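Local coordinates for bifunctional GH43-CE protein (Bacteroides eggerthii, PDB 6MLY), which probably acts as a xylan 1,4-beta-xylosidase through its family 43 glycosidase part, which is joined to a second part of the carbohydrate esterase type, at residues R307-I310 against P311-A315; S346-G350 against Y351-T355. All coordinates share one frame; numbering follows the deposited sequence.

Interaction 1: R307-I310 against P311-A315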
loop_
_atom_site.group_PDB
_atom_site.type_symbol
_atom_site.label_atom_id
_atom_site.label_comp_id
_atom_site.label_asym_id
_atom_site.label_seq_id
_atom_site.Cartn_x
_atom_site.Cartn_y
_atom_site.Cartn_z
ATOM N N ARG A 307 7.106 -23.747 2.495
ATOM C CA ARG A 307 8.269 -22.904 2.809
ATOM C C ARG A 307 8.120 -21.548 2.108
ATOM O O ARG A 307 9.108 -20.960 1.660
ATOM C CB ARG A 307 9.586 -23.561 2.375
ATOM C CG ARG A 307 9.716 -25.046 2.686
ATOM C CD ARG A 307 11.118 -25.544 2.374
ATOM N NE ARG A 307 11.129 -26.795 1.623
ATOM C CZ ARG A 307 10.961 -26.889 0.304
ATOM N NH1 ARG A 307 10.621 -25.820 -0.397
ATOM N NH2 ARG A 307 11.137 -28.045 -0.313
ATOM N N GLY A 308 6.876 -21.065 2.011
ATOM C CA GLY A 308 6.589 -19.698 1.584
ATOM C C GLY A 308 6.739 -19.526 0.086
ATOM O O GLY A 308 6.546 -20.465 -0.654
ATOM N N LEU A 309 7.077 -18.307 -0.345
ATOM C CA LEU A 309 7.216 -17.986 -1.762
ATOM C C LEU A 309 8.623 -17.456 -2.057
ATOM O O LEU A 309 8.859 -16.941 -3.152
ATOM C CB LEU A 309 6.156 -16.953 -2.157
ATOM C CG LEU A 309 4.736 -17.264 -1.688
ATOM C CD1 LEU A 309 4.429 -16.549 -0.375
ATOM C CD2 LEU A 309 3.717 -16.886 -2.753
ATOM N N ILE A 310 9.547 -17.607 -1.101
ATOM C CA ILE A 310 10.928 -17.187 -1.277
ATOM C C ILE A 310 11.809 -18.431 -1.200
ATOM O O ILE A 310 11.786 -19.122 -0.184
ATOM C CB ILE A 310 11.323 -16.120 -0.233
ATOM C CG1 ILE A 310 10.352 -14.936 -0.241
ATOM C CG2 ILE A 310 12.765 -15.668 -0.435
ATOM C CD1 ILE A 310 10.600 -13.912 0.850
ATOM N N PRO A 311 12.583 -18.710 -2.263
ATOM C CA PRO A 311 12.755 -17.850 -3.427
ATOM C C PRO A 311 12.046 -18.314 -4.717
ATOM O O PRO A 311 12.493 -17.977 -5.812
ATOM C CB PRO A 311 14.282 -17.878 -3.601
ATOM C CG PRO A 311 14.656 -19.305 -3.281
ATOM C CD PRO A 311 13.602 -19.772 -2.297
ATOM N N GLY A 312 10.923 -19.032 -4.579
ATOM C CA GLY A 312 10.263 -19.732 -5.701
ATOM C C GLY A 312 9.575 -18.786 -6.679
ATOM O O GLY A 312 9.772 -18.889 -7.896
ATOM N N ILE A 313 8.766 -17.867 -6.134
ATOM C CA ILE A 313 7.908 -16.950 -6.908
ATOM C C ILE A 313 8.472 -15.522 -6.858
ATOM O O ILE A 313 8.281 -14.743 -7.798
ATOM C CB ILE A 313 6.461 -16.988 -6.376
ATOM C CG1 ILE A 313 5.990 -18.409 -6.046
ATOM C CG2 ILE A 313 5.516 -16.283 -7.339
ATOM C CD1 ILE A 313 5.842 -19.306 -7.243
ATOM N N VAL A 314 9.108 -15.173 -5.732
ATOM C CA VAL A 314 9.810 -13.884 -5.527
ATOM C C VAL A 314 11.125 -14.173 -4.800
ATOM O O VAL A 314 11.146 -14.965 -3.865
ATOM C CB VAL A 314 8.959 -12.877 -4.729
ATOM C CG1 VAL A 314 7.747 -12.404 -5.512
ATOM C CG2 VAL A 314 8.531 -13.432 -3.380
ATOM N N ALA A 315 12.210 -13.533 -5.242
ATOM C CA ALA A 315 13.515 -13.700 -4.612
ATOM C C ALA A 315 14.273 -12.366 -4.603
ATOM O O ALA A 315 14.035 -11.508 -5.457
ATOM C CB ALA A 315 14.289 -14.773 -5.331
#
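One methyl of Val314, CG2, is the bump that fits the hollow between Ile310 CG1 and the Leu309 carbonyl. Val314 CG2 lies 3.9 Å from Ile310 CG1, the two side chains meeting at a slant, and 3.5 Å from the carbonyl oxygen Leu309 O. The Val314 torsion puts CG2 between the backbone N and the carbonyl carbon, which sets this branch against both Leu309 O and Ile310 CG1. Leu309 brings its base rather than its tip: Leu309 CB touches Ile313 CG1 at 4.2 Å and, more loosely, Val314 CG2. The other branch of Ile310 meets the proline, with Ile310 CG2 lying against the N-CA edge of the ring, 3.6 Å from Pro311 N. The peptide bond between Ile310 and Pro311 is cis, and this sharp kink brings the chain back on itself. The result combines an alpha-turn with a pi-turn, since Leu309 O accepts from the amides four and five residues on. Val314 N approaches Leu309 O at 3.1 Å, almost in line with the C=O bond and nearly straight at the hydrogen (168°), while Ile313 N comes from above the carbonyl plane. Two N-H groups thus grip one oxygen and fix the orientation of the Leu309 peptide. A weaker CA-H...O contact, Ile310 CA to Val314 O at 3.4 Å, adds to the closure. Away from the turn, Leu309 rests on Ile26 and Ala28, and Gly312 makes a backbone hydrogen bond with Leu68 on strand 66-71, a strand of the family 43 part. Ile313 and Val314 lean on Arg373 of strand 370-373, in one sheet of the concanavalin A-like part.

Interaction 2: S346-G350 against Y351-T355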
loop_
_atom_site.group_PDB
_atom_site.type_symbol
_atom_site.label_atom_id
_atom_site.label_comp_id
_atom_site.label_asym_id
_atom_site.label_seq_id
_atom_site.Cartn_x
_atom_site.Cartn_y
_atom_site.Cartn_z
ATOM N N SER A 346 26.855 -5.536 -16.677
ATOM C CA SER A 346 28.311 -5.519 -16.816
ATOM C C SER A 346 28.842 -4.076 -16.818
ATOM O O SER A 346 30.058 -3.863 -16.820
ATOM C CB SER A 346 28.751 -6.290 -18.040
ATOM O OG SER A 346 28.346 -5.640 -19.234
ATOM N N ALA A 347 27.927 -3.096 -16.793
ATOM C CA ALA A 347 28.258 -1.673 -16.743
ATOM C C ALA A 347 28.959 -1.360 -15.417
ATOM O O ALA A 347 29.969 -0.670 -15.388
ATOM C CB ALA A 347 27.006 -0.849 -16.915
ATOM N N ARG A 348 28.390 -1.880 -14.326
ATOM C CA ARG A 348 28.983 -1.846 -12.998
ATOM C C ARG A 348 28.749 -3.223 -12.361
ATOM O O ARG A 348 27.602 -3.640 -12.205
ATOM C CB ARG A 348 28.361 -0.700 -12.193
ATOM C CG ARG A 348 29.195 -0.237 -11.002
ATOM C CD ARG A 348 28.529 0.857 -10.181
ATOM N NE ARG A 348 29.267 1.146 -8.959
ATOM C CZ ARG A 348 28.927 2.070 -8.063
ATOM N NH1 ARG A 348 27.845 2.812 -8.233
ATOM N NH2 ARG A 348 29.679 2.243 -6.992
ATOM N N LYS A 349 29.834 -3.942 -12.052
ATOM C CA LYS A 349 29.744 -5.316 -11.538
ATOM C C LYS A 349 29.160 -5.287 -10.119
ATOM O O LYS A 349 29.692 -4.615 -9.244
ATOM C CB LYS A 349 31.115 -6.002 -11.559
ATOM C CG LYS A 349 31.179 -7.331 -10.811
ATOM C CD LYS A 349 31.943 -8.436 -11.527
ATOM C CE LYS A 349 31.211 -9.763 -11.473
ATOM N NZ LYS A 349 31.921 -10.835 -12.213
ATOM N N GLY A 350 28.066 -6.030 -9.921
ATOM C CA GLY A 350 27.330 -6.092 -8.658
ATOM C C GLY A 350 26.095 -5.198 -8.655
ATOM O O GLY A 350 25.311 -5.218 -7.691
ATOM N N TYR A 351 25.918 -4.423 -9.735
ATOM C CA TYR A 351 24.854 -3.432 -9.862
ATOM C C TYR A 351 24.058 -3.663 -11.157
ATOM O O TYR A 351 24.617 -4.035 -12.203
ATOM C CB TYR A 351 25.443 -2.018 -9.850
ATOM C CG TYR A 351 26.110 -1.595 -8.560
ATOM C CD1 TYR A 351 27.358 -2.077 -8.201
ATOM C CD2 TYR A 351 25.504 -0.688 -7.705
ATOM C CE1 TYR A 351 27.978 -1.689 -7.023
ATOM C CE2 TYR A 351 26.108 -0.291 -6.523
ATOM C CZ TYR A 351 27.352 -0.790 -6.180
ATOM O OH TYR A 351 27.959 -0.392 -5.019
ATOM N N LEU A 352 22.739 -3.450 -11.066
ATOM C CA LEU A 352 21.842 -3.297 -12.217
ATOM C C LEU A 352 21.797 -1.814 -12.593
ATOM O O LEU A 352 21.567 -0.969 -11.719
ATOM C CB LEU A 352 20.446 -3.802 -11.834
ATOM C CG LEU A 352 19.298 -3.320 -12.721
ATOM C CD1 LEU A 352 19.362 -3.975 -14.091
ATOM C CD2 LEU A 352 17.957 -3.596 -12.067
ATOM N N ARG A 353 22.017 -1.503 -13.875
ATOM C CA ARG A 353 22.053 -0.116 -14.341
ATOM C C ARG A 353 20.972 0.098 -15.406
ATOM O O ARG A 353 21.156 -0.278 -16.564
ATOM C CB ARG A 353 23.436 0.250 -14.894
ATOM C CG ARG A 353 23.531 1.666 -15.448
ATOM C CD ARG A 353 24.938 2.062 -15.853
ATOM N NE ARG A 353 25.778 2.314 -14.690
ATOM C CZ ARG A 353 26.979 2.879 -14.729
ATOM N NH1 ARG A 353 27.515 3.234 -15.884
ATOM N NH2 ARG A 353 27.645 3.084 -13.608
ATOM N N LEU A 354 19.868 0.732 -14.992
ATOM C CA LEU A 354 18.812 1.182 -15.895
ATOM C C LEU A 354 19.190 2.570 -16.429
ATOM O O LEU A 354 19.446 3.475 -15.647
ATOM C CB LEU A 354 17.479 1.223 -15.139
ATOM C CG LEU A 354 17.124 -0.034 -14.347
ATOM C CD1 LEU A 354 15.823 0.152 -13.586
ATOM C CD2 LEU A 354 17.037 -1.247 -15.260
ATOM N N THR A 355 19.246 2.708 -17.758
ATOM C CA THR A 355 19.540 3.967 -18.442
ATOM C C THR A 355 18.286 4.422 -19.198
ATOM O O THR A 355 17.467 3.606 -19.614
ATOM C CB THR A 355 20.754 3.819 -19.371
ATOM O OG1 THR A 355 21.867 3.402 -18.581
ATOM C CG2 THR A 355 21.122 5.090 -20.106
#
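Arg348 lays its guanidinium flat over one face of the Tyr351 ring in a cation-pi stack, with the planes only 8° apart and the centres 4.0 Å from each other. The overlap is long, because the two side chains run alongside and point the same way. Arg348 CD covers the ring as a CH-pi contact, 3.9 Å from the centroid of Tyr351; NE lies above the CE1 rim, and Arg348 NH2 extends to within 3.7 Å of Tyr351 OH. An Arg348 chain extended from CG to NE, with CG trans to the backbone N (chi1 -160°), provides this reach. The two side chains rise from the ends of a type II beta turn, Arg348 to Tyr351, closed by Tyr351 N to Arg348 O at 3.1 Å; Gly350, with its positive phi, takes the third position. The edge of the ring faces Lys349 O. Arg353 bends at its third torsion and passes beside the loop, its CD 3.7 Å from Ala347 CB and its NH2 near Arg348 CB. With a leucine in place of Arg348, the Tyr351 ring would probably lose the flat cation over its face, and Asp386 and Asp504 their bonds to it. The turn leads into strand 352-355 of the sandwich sheet, next to strand 502-511. There Asp504 bridges both arginines, to Arg348 NH1 and Arg353 NE, and Asp386 takes Arg348 NH1 as well. The guanidinium is therefore shared between two carboxylates, both at NH1, and a pi face, an arrangement likely to hold its plane and to offset the closeness of two positive charges.

Overall arrangement
From the N terminus, the chain first builds the family 43 part, whose strand 275-282 leads into the loop carrying interaction 1. That contact closes a tight turn within 307-315, before strand 333-335, at the junction with the concanavalin A-like part. The chain then passes through strands 333-335 and 343-344 to interaction 2, which closes the hairpin connection between strands 343-344 and 352-355 near the edge of the seven-stranded sheet. The two are in series: neither encloses nor crosses the other. The centres of interaction 1 and interaction 2 are 24 Å apart, with about 11 Å between their nearest atoms. Interaction 1 ties two parts together; interaction 2 stays within one.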